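Local coordinates for isocitrate dehydrogenase [NAD] subunit 2, mitochondrial (Saccharomyces cerevisiae, PDB 3BLX), which catalyses the NAD-dependent oxidative decarboxylation of isocitrate to 2-oxoglutarate in the citric acid cycle and also binds the 5'-untranslated leaders of mitochondrial mRNAs, at residues F110-P115 and S267-H272. Residues are numbered along the deposited sequence; the frame is centred on the assembly and turned at random.
Sequences FANVRP and SANIGH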
loop_
_atom_site.group_PDB
_atom_site.type_symbol
_atom_site.label_atom_id
_atom_site.label_comp_id
_atom_site.label_asym_id
_atom_site.label_seq_id
_atom_site.Cartn_x
_atom_site.Cartn_y
_atom_site.Cartn_z
ATOM N N PHE B 110 -47.408 -12.760 2.698
ATOM C CA PHE B 110 -47.106 -11.744 1.710
ATOM C C PHE B 110 -47.409 -10.332 2.215
ATOM O O PHE B 110 -46.848 -9.358 1.717
ATOM C CB PHE B 110 -47.833 -12.045 0.393
ATOM C CG PHE B 110 -49.321 -12.064 0.527
ATOM C CD1 PHE B 110 -50.044 -10.881 0.475
ATOM C CD2 PHE B 110 -49.996 -13.254 0.735
ATOM C CE1 PHE B 110 -51.424 -10.890 0.625
ATOM C CE2 PHE B 110 -51.381 -13.267 0.879
ATOM C CZ PHE B 110 -52.093 -12.086 0.825
ATOM N N ALA B 111 -48.284 -10.215 3.205
ATOM C CA ALA B 111 -48.681 -8.894 3.702
ATOM C C ALA B 111 -48.416 -8.759 5.179
ATOM O O ALA B 111 -48.666 -9.682 5.947
ATOM C CB ALA B 111 -50.136 -8.637 3.421
ATOM N N ASN B 112 -47.914 -7.599 5.569
ATOM C CA ASN B 112 -47.670 -7.275 6.966
ATOM C C ASN B 112 -48.595 -6.124 7.351
ATOM O O ASN B 112 -48.507 -5.061 6.769
ATOM C CB ASN B 112 -46.195 -6.880 7.166
ATOM C CG ASN B 112 -45.832 -6.615 8.624
ATOM O OD1 ASN B 112 -45.518 -5.488 9.011
ATOM N ND2 ASN B 112 -45.872 -7.656 9.436
ATOM N N VAL B 113 -49.492 -6.348 8.312
ATOM C CA VAL B 113 -50.424 -5.317 8.756
ATOM C C VAL B 113 -49.947 -4.680 10.045
ATOM O O VAL B 113 -49.746 -5.370 11.021
ATOM C CB VAL B 113 -51.794 -5.902 8.969
ATOM C CG1 VAL B 113 -52.767 -4.817 9.381
ATOM C CG2 VAL B 113 -52.230 -6.602 7.692
ATOM N N ARG B 114 -49.736 -3.370 10.032
ATOM C CA ARG B 114 -49.173 -2.652 11.176
ATOM C C ARG B 114 -50.028 -1.468 11.586
ATOM O O ARG B 114 -49.874 -0.379 11.018
ATOM C CB ARG B 114 -47.789 -2.106 10.832
ATOM C CG ARG B 114 -46.651 -3.059 11.047
ATOM C CD ARG B 114 -46.146 -2.973 12.451
ATOM N NE ARG B 114 -44.689 -2.941 12.473
ATOM C CZ ARG B 114 -43.963 -1.965 13.009
ATOM N NH1 ARG B 114 -44.537 -0.938 13.595
ATOM N NH2 ARG B 114 -42.652 -2.027 12.969
ATOM N N PRO B 115 -50.919 -1.667 12.584
ATOM C CA PRO B 115 -51.740 -0.620 13.209
ATOM C C PRO B 115 -50.907 0.232 14.139
ATOM O O PRO B 115 -50.066 -0.314 14.820
ATOM C CB PRO B 115 -52.722 -1.417 14.061
ATOM C CG PRO B 115 -52.681 -2.792 13.525
ATOM C CD PRO B 115 -51.281 -2.994 13.101
ATOM N N SER B 267 -48.801 -6.633 15.183
ATOM C CA SER B 267 -48.541 -6.798 13.777
ATOM C C SER B 267 -49.103 -8.125 13.321
ATOM O O SER B 267 -49.193 -9.082 14.097
ATOM C CB SER B 267 -47.038 -6.705 13.470
ATOM O OG SER B 267 -46.421 -7.981 13.420
ATOM N N ALA B 268 -49.497 -8.164 12.058
ATOM C CA ALA B 268 -50.062 -9.352 11.488
ATOM C C ALA B 268 -49.298 -9.679 10.215
ATOM O O ALA B 268 -48.937 -8.790 9.444
ATOM C CB ALA B 268 -51.500 -9.136 11.197
ATOM N N ASN B 269 -49.040 -10.959 10.006
ATOM C CA ASN B 269 -48.404 -11.414 8.795
ATOM C C ASN B 269 -49.328 -12.339 8.060
ATOM O O ASN B 269 -49.513 -13.462 8.465
ATOM C CB ASN B 269 -47.096 -12.098 9.143
ATOM C CG ASN B 269 -46.034 -11.111 9.541
ATOM O OD1 ASN B 269 -45.413 -10.496 8.690
ATOM N ND2 ASN B 269 -45.842 -10.929 10.834
ATOM N N ILE B 270 -49.931 -11.850 6.988
ATOM C CA ILE B 270 -51.014 -12.582 6.355
ATOM C C ILE B 270 -50.522 -13.364 5.156
ATOM O O ILE B 270 -49.850 -12.805 4.292
ATOM C CB ILE B 270 -52.178 -11.643 5.939
ATOM C CG1 ILE B 270 -53.058 -11.315 7.150
ATOM C CG2 ILE B 270 -53.036 -12.283 4.885
ATOM C CD1 ILE B 270 -52.360 -10.523 8.223
ATOM N N GLY B 271 -50.832 -14.662 5.124
ATOM C CA GLY B 271 -50.604 -15.482 3.950
ATOM C C GLY B 271 -51.894 -15.967 3.313
ATOM O O GLY B 271 -52.971 -15.720 3.831
ATOM N N HIS B 272 -51.778 -16.675 2.194
ATOM C CA HIS B 272 -52.951 -17.160 1.472
ATOM C C HIS B 272 -53.841 -18.035 2.355
ATOM O O HIS B 272 -55.078 -17.967 2.271
ATOM C CB HIS B 272 -52.546 -17.901 0.190
ATOM C CG HIS B 272 -52.290 -16.997 -0.984
ATOM N ND1 HIS B 272 -53.303 -16.344 -1.658
ATOM C CD2 HIS B 272 -51.137 -16.647 -1.610
ATOM C CE1 HIS B 272 -52.784 -15.633 -2.645
ATOM N NE2 HIS B 272 -51.472 -15.801 -2.639
#
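The strands in 110-115 and 267-272 run antiparallel, their axes 4.6 Å apart at closest approach, with A111-I270 and V113-A268 as hydrogen-bonded pairs and N112-N269 as the non-hydrogen-bonded pair between them. I270 N donates to A111 O. V113 N donates to A268 O at 2.7 Å, and A268 N returns a bond to V113 O. F110 N (2.9 Å) and A111 N (3.2 Å) both donate to I270 O, so F110 and A111 together face I270 in a classic beta bulge. F110 has CG between its backbone N and carbonyl carbon (chi1 61°), which swings the ring over to I270; with chi2 at 84° one face lies over I270 O. At the far rim of that ring F110 CZ lies 4.2 Å from I270 CG2. F110 CE2 meets the backbone of G271 and H272 and lies over a face of the poorly ordered H272 ring. With an alanine here, I270 O would probably lose its cover, and I270 CG2 and the H272 ring their aromatic neighbour. A111, V113, A268 and I270 share one face of the sheet. There V113 CB packs on A268 CB at 3.9 Å, while V113 CG2 meets I270 CD1. Helices 162-178 and 296-309 pack against this apolar face. N112 and N269 point to the other face, side by side, with amide planes 36° apart. N112 ND2 donates to N269 OD1 at 3.0 Å, from above the carbonyl plane. Beyond them, R114 CD touches S267 CB; R114, which probably binds substrate, forms a salt bridge with D252, a probable magnesium ligand. These are two neighbouring antiparallel strands within the mixed sheet of the isocitrate/isopropylmalate dehydrogenase fold, beside the probable isocitrate-metal site.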